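Local coordinates for protein cleavage stimulation factor 77 (Encephalitozoon cuniculi, PDB 2UY1) that probably acts in the nucleus in the 3'-end processing of messenger RNA, as a helical-repeat protein of the suppressor-of-forked family that may bind mRNA, at residues A[45-50]-A[76-81]; A[300-305]-A[327-332]. One frame throughout, in Å; residues are numbered along the deposited sequence.

Contact 1: residues A[45-50]-A[76-81]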
loop_
_atom_site.group_PDB
_atom_site.type_symbol
_atom_site.label_atom_id
_atom_site.label_comp_id
_atom_site.label_asym_id
_atom_site.label_seq_id
_atom_site.Cartn_x
_atom_site.Cartn_y
_atom_site.Cartn_z
ATOM N N TYR A 45 18.857 -28.312 -22.902
ATOM C CA TYR A 45 19.485 -27.030 -23.154
ATOM C C TYR A 45 20.437 -26.689 -22.060
ATOM O O TYR A 45 20.769 -25.532 -21.905
ATOM C CB TYR A 45 18.452 -25.875 -23.410
ATOM C CG TYR A 45 17.715 -26.094 -24.716
ATOM C CD1 TYR A 45 18.204 -25.547 -25.899
ATOM C CD2 TYR A 45 16.593 -26.921 -24.783
ATOM C CE1 TYR A 45 17.574 -25.773 -27.104
ATOM C CE2 TYR A 45 15.959 -27.164 -26.002
ATOM C CZ TYR A 45 16.467 -26.557 -27.154
ATOM O OH TYR A 45 15.918 -26.744 -28.391
ATOM N N ASN A 46 20.840 -27.711 -21.298
ATOM C CA ASN A 46 21.798 -27.576 -20.202
ATOM C C ASN A 46 23.185 -27.820 -20.787
ATOM O O ASN A 46 23.494 -28.930 -21.191
ATOM C CB ASN A 46 21.428 -28.558 -19.091
ATOM C CG ASN A 46 22.463 -28.626 -17.983
ATOM O OD1 ASN A 46 23.312 -27.800 -17.892
ATOM N ND2 ASN A 46 22.324 -29.595 -17.111
ATOM N N LEU A 47 24.014 -26.774 -20.855
ATOM C CA LEU A 47 25.343 -26.939 -21.417
ATOM C C LEU A 47 26.251 -27.961 -20.657
ATOM O O LEU A 47 27.086 -28.584 -21.262
ATOM C CB LEU A 47 25.993 -25.540 -21.678
ATOM C CG LEU A 47 27.376 -25.478 -22.396
ATOM C CD1 LEU A 47 27.363 -25.892 -23.894
ATOM C CD2 LEU A 47 27.981 -24.100 -22.283
ATOM N N ASP A 48 26.119 -28.101 -19.336
ATOM C CA ASP A 48 26.886 -29.065 -18.578
ATOM C C ASP A 48 26.619 -30.471 -19.069
ATOM O O ASP A 48 27.482 -31.277 -19.046
ATOM C CB ASP A 48 26.582 -28.986 -17.065
ATOM C CG ASP A 48 26.885 -27.584 -16.485
ATOM O OD1 ASP A 48 27.599 -26.820 -17.146
ATOM O OD2 ASP A 48 26.362 -27.253 -15.412
ATOM N N LEU A 49 25.408 -30.754 -19.505
ATOM C CA LEU A 49 25.079 -32.128 -19.892
ATOM C C LEU A 49 25.722 -32.449 -21.230
ATOM O O LEU A 49 26.253 -33.569 -21.440
ATOM C CB LEU A 49 23.553 -32.359 -19.911
ATOM C CG LEU A 49 23.177 -33.814 -20.406
ATOM C CD1 LEU A 49 23.505 -34.893 -19.377
ATOM C CD2 LEU A 49 21.694 -33.868 -20.767
ATOM N N TRP A 50 25.738 -31.460 -22.117
ATOM C CA TRP A 50 26.351 -31.566 -23.445
ATOM C C TRP A 50 27.871 -31.598 -23.338
ATOM O O TRP A 50 28.505 -32.276 -24.138
ATOM C CB TRP A 50 25.932 -30.398 -24.358
ATOM C CG TRP A 50 24.550 -30.564 -25.012
ATOM C CD1 TRP A 50 23.301 -30.292 -24.436
ATOM C CD2 TRP A 50 24.292 -30.973 -26.338
ATOM N NE1 TRP A 50 22.305 -30.601 -25.344
ATOM C CE2 TRP A 50 22.877 -30.992 -26.519
ATOM C CE3 TRP A 50 25.117 -31.372 -27.414
ATOM C CZ2 TRP A 50 22.271 -31.385 -27.741
ATOM C CZ3 TRP A 50 24.518 -31.750 -28.592
ATOM C CH2 TRP A 50 23.099 -31.738 -28.754
ATOM N N GLY A 76 24.995 -26.602 -32.991
ATOM C CA GLY A 76 23.641 -26.590 -33.579
ATOM C C GLY A 76 22.562 -26.460 -32.517
ATOM O O GLY A 76 21.551 -25.851 -32.740
ATOM N N GLN A 77 22.744 -27.060 -31.358
ATOM C CA GLN A 77 21.820 -26.879 -30.269
ATOM C C GLN A 77 21.931 -25.457 -29.663
ATOM O O GLN A 77 20.915 -24.803 -29.390
ATOM C CB GLN A 77 22.068 -27.958 -29.196
ATOM C CG GLN A 77 21.063 -27.942 -28.010
ATOM C CD GLN A 77 19.808 -28.686 -28.337
ATOM O OE1 GLN A 77 19.500 -28.879 -29.499
ATOM N NE2 GLN A 77 19.127 -29.156 -27.353
ATOM N N PHE A 78 23.158 -25.023 -29.443
ATOM C CA PHE A 78 23.469 -23.784 -28.686
ATOM C C PHE A 78 23.803 -22.729 -29.716
ATOM O O PHE A 78 24.872 -22.137 -29.682
ATOM C CB PHE A 78 24.623 -24.054 -27.701
ATOM C CG PHE A 78 24.223 -25.010 -26.578
ATOM C CD1 PHE A 78 23.663 -24.514 -25.383
ATOM C CD2 PHE A 78 24.348 -26.391 -26.735
ATOM C CE1 PHE A 78 23.258 -25.346 -24.380
ATOM C CE2 PHE A 78 23.908 -27.237 -25.701
ATOM C CZ PHE A 78 23.353 -26.728 -24.569
ATOM N N GLU A 79 22.844 -22.505 -30.632
ATOM C CA GLU A 79 22.967 -21.575 -31.772
ATOM C C GLU A 79 23.003 -20.140 -31.255
ATOM O O GLU A 79 22.122 -19.757 -30.494
ATOM C CB GLU A 79 21.769 -21.733 -32.753
ATOM C CG GLU A 79 21.058 -23.109 -32.753
ATOM C CD GLU A 79 20.477 -23.495 -34.146
ATOM O OE1 GLU A 79 19.381 -22.949 -34.515
ATOM O OE2 GLU A 79 21.108 -24.343 -34.853
ATOM N N ASN A 80 23.976 -19.328 -31.680
ATOM C CA ASN A 80 24.047 -17.946 -31.136
ATOM C C ASN A 80 23.808 -17.865 -29.600
ATOM O O ASN A 80 23.180 -16.957 -29.081
ATOM C CB ASN A 80 23.145 -16.948 -31.915
ATOM C CG ASN A 80 23.692 -16.564 -33.308
ATOM O OD1 ASN A 80 24.228 -17.387 -34.029
ATOM N ND2 ASN A 80 23.540 -15.286 -33.681
ATOM N N TYR A 81 24.398 -18.818 -28.877
ATOM C CA TYR A 81 24.571 -18.787 -27.417
ATOM C C TYR A 81 25.670 -17.832 -26.985
ATOM O O TYR A 81 26.720 -17.705 -27.651
ATOM C CB TYR A 81 24.843 -20.202 -26.948
ATOM C CG TYR A 81 24.929 -20.433 -25.457
ATOM C CD1 TYR A 81 24.002 -19.883 -24.589
ATOM C CD2 TYR A 81 25.927 -21.252 -24.934
ATOM C CE1 TYR A 81 24.038 -20.137 -23.272
ATOM C CE2 TYR A 81 25.995 -21.502 -23.591
ATOM C CZ TYR A 81 25.049 -20.955 -22.767
ATOM O OH TYR A 81 25.115 -21.192 -21.436
#
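Gln-77 lies between two aromatic rings of segment 45-50, and its side chain can be followed outward from the backbone. CB sits over the six-membered ring of Trp-50 as a CH-pi contact, 4.1 Å from that ring's centroid and offset toward the rim. With CG anti to the backbone N (chi1 -176°), the chain continues along the same indole, and CG comes 3.7 Å from Trp-50 CZ2. Beyond the bend at chi2, CD touches both rings, still against Trp-50 CZ2 and 3.9 Å from Tyr-45 CE1. OE1 stays on the indole side, while NE2 stands 3.6 Å above the Tyr-45 ring plane, over its centre. Amide and phenol planes are only 9° apart, so this is a flat-on overlap; the N-H groups of NE2 are used by the carbonyls of Lys-42 and Ser-44, and the latter also accepts from Trp-50 NE1. One backbone oxygen thus ties the indole and the amide to the same carbonyl, just before the helix.

The setting is a pair of successive helices in an all-helical repeat array of the TPR clan: the start of helix 47-60 meets the end of helix 68-77. Asn-46 is the N-cap of the first, its OD1 accepting from Asp-48 N at 3.2 Å, while Phe-78 is the first residue to leave helical geometry after the second.

The Phe-78 ring enters between Trp-50 and Leu-47. Its CE2 edge points at the five-membered ring of Trp-50, with centroids 4.8 Å apart and planes at 86°, an edge-to-face pair. Over one face of Phe-78, Leu-47 CD1 lies 3.9 Å from the centroid, almost on the normal through the ring centre. The other leucine methyl, CD2, meets the edge of Tyr-81 at CE2, and the hydroxyl of that tyrosine is hydrogen-bonded to Tyr-204 on helix 191-208.

Contact 2: residues A[300-305]-A[327-332]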
loop_
_atom_site.group_PDB
_atom_site.type_symbol
_atom_site.label_atom_id
_atom_site.label_comp_id
_atom_site.label_asym_id
_atom_site.label_seq_id
_atom_site.Cartn_x
_atom_site.Cartn_y
_atom_site.Cartn_z
ATOM N N ARG A 300 -19.707 -18.472 -20.700
ATOM C CA ARG A 300 -21.148 -18.755 -20.805
ATOM C C ARG A 300 -22.009 -17.620 -20.212
ATOM O O ARG A 300 -23.245 -17.641 -20.334
ATOM C CB ARG A 300 -21.473 -20.115 -20.165
ATOM C CG ARG A 300 -20.862 -21.317 -20.996
ATOM C CD ARG A 300 -21.116 -22.626 -20.362
ATOM N NE ARG A 300 -20.133 -23.525 -20.891
ATOM C CZ ARG A 300 -19.260 -24.183 -20.147
ATOM N NH1 ARG A 300 -19.315 -24.114 -18.819
ATOM N NH2 ARG A 300 -18.382 -24.965 -20.749
ATOM N N GLY A 301 -21.359 -16.635 -19.584
ATOM C CA GLY A 301 -22.091 -15.477 -19.064
ATOM C C GLY A 301 -22.631 -15.609 -17.672
ATOM O O GLY A 301 -22.436 -16.631 -17.021
ATOM N N LEU A 302 -23.297 -14.519 -17.194
ATOM C CA LEU A 302 -23.876 -14.447 -15.834
ATOM C C LEU A 302 -24.832 -15.528 -15.373
ATOM O O LEU A 302 -24.864 -15.862 -14.222
ATOM C CB LEU A 302 -24.592 -13.107 -15.620
ATOM C CG LEU A 302 -23.676 -11.908 -15.500
ATOM C CD1 LEU A 302 -24.402 -10.625 -15.902
ATOM C CD2 LEU A 302 -22.970 -11.866 -14.059
ATOM N N GLU A 303 -25.661 -16.040 -16.262
ATOM C CA GLU A 303 -26.678 -16.954 -15.839
ATOM C C GLU A 303 -26.031 -18.297 -15.444
ATOM O O GLU A 303 -26.479 -18.926 -14.500
ATOM C CB GLU A 303 -27.657 -17.152 -16.982
ATOM C CG GLU A 303 -28.632 -15.945 -17.269
ATOM C CD GLU A 303 -29.754 -16.301 -18.319
ATOM O OE1 GLU A 303 -30.361 -17.365 -18.186
ATOM O OE2 GLU A 303 -30.009 -15.568 -19.305
ATOM N N LEU A 304 -25.007 -18.734 -16.193
ATOM C CA LEU A 304 -24.308 -20.009 -15.935
ATOM C C LEU A 304 -23.298 -19.796 -14.785
ATOM O O LEU A 304 -22.993 -20.699 -13.990
ATOM C CB LEU A 304 -23.608 -20.490 -17.234
ATOM C CG LEU A 304 -24.531 -21.261 -18.239
ATOM C CD1 LEU A 304 -25.182 -22.475 -17.545
ATOM C CD2 LEU A 304 -25.565 -20.352 -18.838
ATOM N N PHE A 305 -22.787 -18.579 -14.705
ATOM C CA PHE A 305 -22.007 -18.136 -13.495
ATOM C C PHE A 305 -22.808 -18.345 -12.181
ATOM O O PHE A 305 -22.308 -18.929 -11.203
ATOM C CB PHE A 305 -21.629 -16.688 -13.713
ATOM C CG PHE A 305 -21.086 -15.983 -12.496
ATOM C CD1 PHE A 305 -19.800 -16.256 -12.030
ATOM C CD2 PHE A 305 -21.846 -15.016 -11.851
ATOM C CE1 PHE A 305 -19.302 -15.549 -10.916
ATOM C CE2 PHE A 305 -21.364 -14.362 -10.754
ATOM C CZ PHE A 305 -20.066 -14.640 -10.301
ATOM N N PHE A 327 -19.399 -8.632 -5.637
ATOM C CA PHE A 327 -18.756 -7.682 -6.594
ATOM C C PHE A 327 -19.075 -7.863 -8.118
ATOM O O PHE A 327 -19.180 -6.929 -8.882
ATOM C CB PHE A 327 -17.232 -7.812 -6.420
ATOM C CG PHE A 327 -16.686 -7.283 -5.078
ATOM C CD1 PHE A 327 -17.450 -6.436 -4.242
ATOM C CD2 PHE A 327 -15.343 -7.528 -4.730
ATOM C CE1 PHE A 327 -16.907 -5.924 -2.967
ATOM C CE2 PHE A 327 -14.813 -7.010 -3.547
ATOM C CZ PHE A 327 -15.633 -6.197 -2.647
ATOM N N ILE A 328 -19.012 -9.095 -8.590
ATOM C CA ILE A 328 -19.143 -9.386 -9.973
ATOM C C ILE A 328 -20.595 -8.979 -10.317
ATOM O O ILE A 328 -20.788 -8.315 -11.292
ATOM C CB ILE A 328 -18.996 -10.870 -10.246
ATOM C CG1 ILE A 328 -17.543 -11.312 -10.081
ATOM C CG2 ILE A 328 -19.648 -11.240 -11.633
ATOM C CD1 ILE A 328 -16.510 -10.541 -10.885
ATOM N N GLU A 329 -21.546 -9.233 -9.435
ATOM C CA GLU A 329 -22.961 -8.846 -9.709
ATOM C C GLU A 329 -23.185 -7.368 -9.633
ATOM O O GLU A 329 -23.807 -6.794 -10.496
ATOM C CB GLU A 329 -23.920 -9.551 -8.698
ATOM C CG GLU A 329 -24.029 -11.078 -8.876
ATOM C CD GLU A 329 -24.863 -11.533 -10.097
ATOM O OE1 GLU A 329 -25.482 -10.721 -10.730
ATOM O OE2 GLU A 329 -24.846 -12.743 -10.442
ATOM N N TYR A 330 -22.641 -6.705 -8.623
ATOM C CA TYR A 330 -22.761 -5.253 -8.674
ATOM C C TYR A 330 -22.224 -4.581 -9.964
ATOM O O TYR A 330 -22.890 -3.711 -10.603
ATOM C CB TYR A 330 -22.087 -4.616 -7.449
ATOM C CG TYR A 330 -22.341 -3.121 -7.502
ATOM C CD1 TYR A 330 -23.637 -2.618 -7.346
ATOM C CD2 TYR A 330 -21.297 -2.225 -7.728
ATOM C CE1 TYR A 330 -23.888 -1.208 -7.462
ATOM C CE2 TYR A 330 -21.546 -0.825 -7.839
ATOM C CZ TYR A 330 -22.826 -0.356 -7.716
ATOM O OH TYR A 330 -23.000 0.992 -7.768
ATOM N N TYR A 331 -20.980 -4.905 -10.298
ATOM C CA TYR A 331 -20.265 -4.211 -11.383
ATOM C C TYR A 331 -20.732 -4.604 -12.747
ATOM O O TYR A 331 -20.616 -3.805 -13.675
ATOM C CB TYR A 331 -18.734 -4.365 -11.203
ATOM C CG TYR A 331 -18.327 -3.496 -9.984
ATOM C CD1 TYR A 331 -18.302 -2.099 -10.087
ATOM C CD2 TYR A 331 -18.086 -4.065 -8.732
ATOM C CE1 TYR A 331 -17.985 -1.251 -8.965
ATOM C CE2 TYR A 331 -17.734 -3.216 -7.563
ATOM C CZ TYR A 331 -17.696 -1.802 -7.727
ATOM O OH TYR A 331 -17.414 -0.949 -6.621
ATOM N N ALA A 332 -21.245 -5.827 -12.859
ATOM C CA ALA A 332 -21.752 -6.373 -14.106
ATOM C C ALA A 332 -23.206 -5.991 -14.487
ATOM O O ALA A 332 -23.462 -5.686 -15.672
ATOM C CB ALA A 332 -21.462 -7.971 -14.209
#
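Phe-305 and Ile-328 make the tight half of this contact, in which the first turn of helix 302-312 faces the later part of helix 319-333, two consecutive helices of the alpha-helical repeat array. The methyl CG2 of Ile-328 is 3.7 Å from Phe-305 CE2 and equally near CZ, approaching the ring obliquely, and CB follows at 3.9 Å from CZ. Because CG of Phe-305 is anti to its own backbone N (chi1 168°), the ring points from its helix to helix 319-333. Both residues are buried, and helix 282-300 closes over them through Leu-293, against Phe-305, and Leu-297, against Ile-328.

Toward the start of helix 302-312 the packing slackens. Leu-302 reaches across chiefly with CD2, which is 4.2 Å from Ile-328 CG2, Ala-332 CB and Glu-329 OE2 alike, although the backbones come nearest here, with the CA atoms of Leu-302 and Glu-329 8.4 Å apart. Ala-332 marks the solvent side: it is exposed, although Val-397 of the second chain in the assembly also packs on it. Gly-301, with positive phi, is the N-cap residue that separates helix 282-300 from helix 302-312.

Glu-329 flanks both Leu-302 and Phe-305, bent at chi2 (-74°) so that its carboxylate swings toward helix 302-312. The buried charge is met by Arg-306, one residue beyond the segment, whose NE forms a salt bridge with OE2. That same oxygen lies in the plane of the Phe-305 ring, at its edge, 3.9 Å from CE2.

In the fold
Contact 1 precedes contact 2 along the chain, and the two share no helix: contact 1 lies at the start of helix 47-60 and the end of helix 68-77, with the adjoining loops, whereas contact 2 lies at the start of helix 302-312 and in helix 319-333. Their centres are 49 Å apart, with nearest atoms about 35 Å apart, and they lie on opposite sides of the chain's centre. Each nevertheless joins two successive helices of the suppressor-of-forked repeat region, consistent with a long array held together by local helix-to-helix contacts. Their surroundings differ: contact 1 is approached by helix 191-208 of its own chain, whereas contact 2 also touches the second chain of the assembly.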